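Local coordinates for calcium uptake protein 2, mitochondrial (Homo sapiens, PDB 6LB7) that binds calcium through an EF-hand and is thought to regulate calcium uptake into mitochondria, at residues R13-Y26 with F39-K53. Numbering follows the deposited sequence.
Sequences RFMQFSSLEHEGEY and FEQMERKTSVKKLTK
H22 ND1 donates to L51 O over 2.7 Å, nearly straight at 173°; the oxygen lies in the ring plane, although the donor stands above the carbonyl plane. On the same ring, NE2 accepts from K53 NZ at 2.7 Å, again in plane, so two bonds fix the imidazole's rotation. With CG anti to the backbone N (chi1 176°), the ring reaches across to L51 and K53, just beyond strand 49-50. Replacing H22 by alanine removes the ring, and L51 O and K53 NZ would probably each lose this partner. Parallel pairing of L20 with K49 and E21 with K50 is evidenced by three backbone bonds, the shortest from L51 N to E21 O (2.8 Å). E21 bends at chi2 (-88°), bringing OE1 within 3.1 Å of K50 NZ, which forms a salt bridge from above the carboxylate plane, while OE2 accepts from G24 N in the type I' turn. V48 CG1 packs 3.7 Å from E21 CB; L20 CD1 meets L51 CD1 at 3.8 Å. R13 NH1 donates to E40 O (3.0 Å), and NH2 also bonds S36 O of helix 30-38. Backbone bonds of L20 with Y27 make strand 20-22 central, between 25-27 and 49-50; I56 of helix 53-60 touches H22 and L51.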
# COMPACT_ATOMS: atom_id res chain seq x y z
N ARG B 13 -18.82 18.94 5.10
CA ARG B 13 -19.59 17.95 5.83
C ARG B 13 -19.38 18.08 7.34
O ARG B 13 -20.34 17.96 8.12
CB ARG B 13 -19.20 16.56 5.37
CG ARG B 13 -19.80 15.52 6.23
CD ARG B 13 -19.42 14.17 5.73
NE ARG B 13 -20.18 13.15 6.44
CZ ARG B 13 -21.40 12.77 6.09
NH1 ARG B 13 -22.00 13.34 5.06
NH2 ARG B 13 -22.02 11.83 6.78
N PHE B 14 -18.15 18.34 7.76
CA PHE B 14 -17.90 18.61 9.18
C PHE B 14 -18.76 19.76 9.68
O PHE B 14 -19.47 19.63 10.68
CB PHE B 14 -16.42 18.91 9.40
CG PHE B 14 -16.10 19.37 10.81
CD1 PHE B 14 -15.95 18.44 11.83
CD2 PHE B 14 -15.93 20.72 11.10
CE1 PHE B 14 -15.64 18.86 13.13
CE2 PHE B 14 -15.64 21.14 12.39
CZ PHE B 14 -15.49 20.21 13.41
N MET B 15 -18.73 20.90 8.97
CA MET B 15 -19.50 22.04 9.48
C MET B 15 -21.01 21.82 9.36
O MET B 15 -21.77 22.33 10.19
CB MET B 15 -19.08 23.32 8.75
CG MET B 15 -17.84 23.95 9.33
SD MET B 15 -17.37 25.52 8.55
CE MET B 15 -16.77 24.96 6.98
N GLN B 16 -21.46 20.99 8.42
CA GLN B 16 -22.88 20.65 8.35
C GLN B 16 -23.33 19.88 9.60
O GLN B 16 -24.43 20.12 10.11
CB GLN B 16 -23.16 19.85 7.08
CG GLN B 16 -24.21 18.76 7.19
CD GLN B 16 -24.47 18.07 5.85
OE1 GLN B 16 -23.54 17.64 5.17
NE2 GLN B 16 -25.74 17.99 5.47
N PHE B 17 -22.49 18.97 10.11
CA PHE B 17 -22.85 18.19 11.29
C PHE B 17 -22.45 18.86 12.60
O PHE B 17 -22.97 18.48 13.65
CB PHE B 17 -22.20 16.80 11.24
CG PHE B 17 -23.00 15.80 10.47
CD1 PHE B 17 -23.94 15.00 11.11
CD2 PHE B 17 -22.82 15.65 9.10
CE1 PHE B 17 -24.68 14.07 10.40
CE2 PHE B 17 -23.55 14.73 8.39
CZ PHE B 17 -24.49 13.95 9.04
N SER B 18 -21.54 19.82 12.57
CA SER B 18 -21.13 20.50 13.80
C SER B 18 -22.30 21.25 14.44
O SER B 18 -23.01 22.00 13.77
CB SER B 18 -19.99 21.47 13.51
OG SER B 18 -18.85 20.77 13.03
N SER B 19 -22.49 21.05 15.73
CA SER B 19 -23.52 21.76 16.48
C SER B 19 -22.96 22.87 17.35
O SER B 19 -23.72 23.51 18.08
CB SER B 19 -24.33 20.77 17.33
OG SER B 19 -23.56 20.20 18.37
N LEU B 20 -21.65 23.13 17.29
CA LEU B 20 -20.99 24.07 18.17
C LEU B 20 -20.11 25.02 17.37
O LEU B 20 -19.60 24.67 16.30
CB LEU B 20 -20.14 23.34 19.23
CG LEU B 20 -20.90 22.44 20.21
CD1 LEU B 20 -19.93 21.88 21.24
CD2 LEU B 20 -22.01 23.22 20.90
N GLU B 21 -19.94 26.23 17.89
CA GLU B 21 -19.10 27.26 17.28
C GLU B 21 -18.37 28.03 18.38
O GLU B 21 -18.92 28.26 19.45
CB GLU B 21 -19.94 28.22 16.41
CG GLU B 21 -19.13 29.25 15.61
CD GLU B 21 -18.87 30.54 16.39
OE1 GLU B 21 -19.64 30.84 17.33
OE2 GLU B 21 -17.90 31.26 16.07
N HIS B 22 -17.13 28.40 18.11
CA HIS B 22 -16.37 29.24 19.02
C HIS B 22 -15.32 29.99 18.22
O HIS B 22 -14.49 29.35 17.56
CB HIS B 22 -15.73 28.40 20.13
CG HIS B 22 -14.87 29.19 21.06
ND1 HIS B 22 -15.38 30.03 22.03
CD2 HIS B 22 -13.52 29.24 21.19
CE1 HIS B 22 -14.39 30.57 22.71
NE2 HIS B 22 -13.25 30.10 22.22
N GLU B 23 -15.37 31.32 18.26
CA GLU B 23 -14.35 32.20 17.67
C GLU B 23 -14.08 31.85 16.21
O GLU B 23 -12.93 31.77 15.76
CB GLU B 23 -13.06 32.15 18.48
CG GLU B 23 -13.16 32.75 19.91
CD GLU B 23 -13.47 34.26 19.98
OE1 GLU B 23 -13.22 34.86 21.05
OE2 GLU B 23 -13.95 34.85 18.98
N GLY B 24 -15.15 31.64 15.45
CA GLY B 24 -15.05 31.32 14.05
C GLY B 24 -14.78 29.87 13.73
O GLY B 24 -14.83 29.49 12.55
N GLU B 25 -14.49 29.04 14.73
CA GLU B 25 -14.21 27.63 14.51
C GLU B 25 -15.42 26.78 14.90
O GLU B 25 -16.08 27.06 15.90
CB GLU B 25 -12.98 27.18 15.30
CG GLU B 25 -11.71 27.93 14.91
CD GLU B 25 -11.38 27.83 13.43
OE1 GLU B 25 -11.76 26.84 12.78
OE2 GLU B 25 -10.73 28.77 12.92
N TYR B 26 -15.69 25.76 14.11
CA TYR B 26 -16.79 24.86 14.40
C TYR B 26 -16.29 23.59 15.07
O TYR B 26 -15.14 23.18 14.88
CB TYR B 26 -17.57 24.54 13.12
CG TYR B 26 -18.34 25.74 12.64
CD1 TYR B 26 -17.71 26.73 11.90
CD2 TYR B 26 -19.68 25.91 12.98
CE1 TYR B 26 -18.40 27.86 11.49
CE2 TYR B 26 -20.38 27.03 12.57
CZ TYR B 26 -19.73 28.00 11.82
OH TYR B 26 -20.42 29.11 11.41
N PHE B 39 -24.57 8.46 9.07
CA PHE B 39 -25.56 9.05 8.17
C PHE B 39 -24.91 9.99 7.18
O PHE B 39 -23.90 10.63 7.47
CB PHE B 39 -26.64 9.81 8.95
CG PHE B 39 -27.26 9.01 10.06
CD1 PHE B 39 -28.04 7.89 9.78
CD2 PHE B 39 -27.09 9.37 11.38
CE1 PHE B 39 -28.61 7.15 10.80
CE2 PHE B 39 -27.66 8.62 12.41
CZ PHE B 39 -28.42 7.52 12.12
N GLU B 40 -25.55 10.16 6.03
CA GLU B 40 -25.06 11.16 5.06
C GLU B 40 -25.66 12.49 5.48
O GLU B 40 -24.94 13.44 5.45
CB GLU B 40 -25.48 10.81 3.65
CG GLU B 40 -25.06 9.43 3.26
CD GLU B 40 -25.14 9.25 1.77
OE1 GLU B 40 -24.37 9.92 1.08
OE2 GLU B 40 -25.97 8.44 1.32
N GLN B 41 -26.90 12.48 5.95
CA GLN B 41 -27.58 13.73 6.36
C GLN B 41 -28.30 13.57 7.70
O GLN B 41 -28.76 12.49 8.00
CB GLN B 41 -28.61 14.16 5.33
CG GLN B 41 -28.00 14.86 4.14
CD GLN B 41 -28.88 15.96 3.62
OE1 GLN B 41 -29.97 16.20 4.12
NE2 GLN B 41 -28.41 16.62 2.57
N MET B 42 -28.38 14.70 8.37
CA MET B 42 -29.07 15.29 9.52
C MET B 42 -30.43 14.65 9.77
O MET B 42 -30.88 14.74 10.91
CB MET B 42 -29.25 16.76 9.20
CG MET B 42 -29.82 17.03 7.86
SD MET B 42 -29.61 18.75 7.54
CE MET B 42 -28.39 18.81 6.38
N GLU B 43 -31.15 14.86 8.66
CA GLU B 43 -32.59 14.48 8.74
C GLU B 43 -33.45 15.58 9.38
O GLU B 43 -34.51 15.24 9.90
CB GLU B 43 -32.74 13.16 9.48
CG GLU B 43 -32.66 11.97 8.57
CD GLU B 43 -31.75 10.89 9.01
OE1 GLU B 43 -31.71 10.60 10.12
OE2 GLU B 43 -31.08 10.38 8.24
N ARG B 44 -32.87 16.74 9.71
CA ARG B 44 -33.32 17.85 10.59
C ARG B 44 -32.02 18.65 10.49
O ARG B 44 -30.99 18.05 10.32
CB ARG B 44 -33.80 17.34 11.95
CG ARG B 44 -35.31 17.25 12.07
CD ARG B 44 -35.83 16.69 13.38
NE ARG B 44 -37.28 16.69 13.44
CZ ARG B 44 -38.00 16.57 14.54
NH1 ARG B 44 -39.04 15.74 14.57
NH2 ARG B 44 -37.71 17.28 15.61
N LYS B 45 -32.08 19.96 10.71
CA LYS B 45 -30.91 20.85 10.43
C LYS B 45 -30.46 20.92 11.89
O LYS B 45 -31.31 20.88 12.78
CB LYS B 45 -31.26 22.27 9.97
CG LYS B 45 -30.08 23.22 9.78
CD LYS B 45 -30.50 24.58 9.28
CE LYS B 45 -29.35 25.55 9.11
NZ LYS B 45 -29.79 26.87 8.62
N THR B 46 -29.15 21.00 12.14
CA THR B 46 -28.73 21.10 13.57
C THR B 46 -28.47 22.56 13.92
O THR B 46 -27.85 23.26 13.12
CB THR B 46 -27.57 20.19 13.97
OG1 THR B 46 -27.35 20.42 15.36
CG2 THR B 46 -26.29 20.47 13.21
N SER B 47 -29.00 22.96 15.07
CA SER B 47 -28.87 24.32 15.66
C SER B 47 -27.41 24.49 16.12
O SER B 47 -26.89 23.55 16.73
CB SER B 47 -29.82 24.49 16.82
OG SER B 47 -31.19 24.44 16.41
N VAL B 48 -26.79 25.63 15.83
CA VAL B 48 -25.37 25.85 16.22
C VAL B 48 -25.29 26.77 17.45
O VAL B 48 -25.59 27.95 17.32
CB VAL B 48 -24.54 26.38 15.04
CG1 VAL B 48 -23.14 26.74 15.46
CG2 VAL B 48 -24.52 25.40 13.87
N LYS B 49 -24.94 26.22 18.60
CA LYS B 49 -24.81 27.01 19.81
C LYS B 49 -23.42 27.63 19.87
O LYS B 49 -22.42 26.93 19.72
CB LYS B 49 -25.07 26.16 21.05
CG LYS B 49 -26.48 25.56 21.11
CD LYS B 49 -27.57 26.60 20.82
CE LYS B 49 -27.64 27.67 21.91
NZ LYS B 49 -28.22 28.94 21.40
N LYS B 50 -23.37 28.95 20.05
CA LYS B 50 -22.10 29.63 20.28
C LYS B 50 -21.58 29.28 21.67
O LYS B 50 -22.35 29.20 22.63
CB LYS B 50 -22.26 31.14 20.16
CG LYS B 50 -22.38 31.67 18.75
CD LYS B 50 -22.50 33.19 18.77
CE LYS B 50 -22.35 33.79 17.38
NZ LYS B 50 -20.98 33.56 16.82
N LEU B 51 -20.28 29.08 21.77
CA LEU B 51 -19.64 28.74 23.03
C LEU B 51 -18.76 29.90 23.48
O LEU B 51 -18.00 30.45 22.68
CB LEU B 51 -18.80 27.47 22.90
CG LEU B 51 -19.58 26.16 22.74
CD1 LEU B 51 -18.68 24.96 23.07
CD2 LEU B 51 -20.84 26.18 23.60
N THR B 52 -18.88 30.26 24.75
CA THR B 52 -17.86 31.07 25.39
C THR B 52 -16.72 30.18 25.85
O THR B 52 -16.82 28.95 25.86
CB THR B 52 -18.41 31.84 26.60
OG1 THR B 52 -18.89 30.90 27.58
CG2 THR B 52 -19.50 32.81 26.20
N LYS B 53 -15.63 30.82 26.27
CA LYS B 53 -14.64 29.98 26.91
C LYS B 53 -15.18 29.35 28.18
O LYS B 53 -14.69 28.30 28.59
CB LYS B 53 -13.37 30.76 27.23
CG LYS B 53 -12.72 31.36 26.06
CD LYS B 53 -11.73 30.50 25.43
CE LYS B 53 -10.89 31.25 24.63
NZ LYS B 53 -10.88 30.88 23.31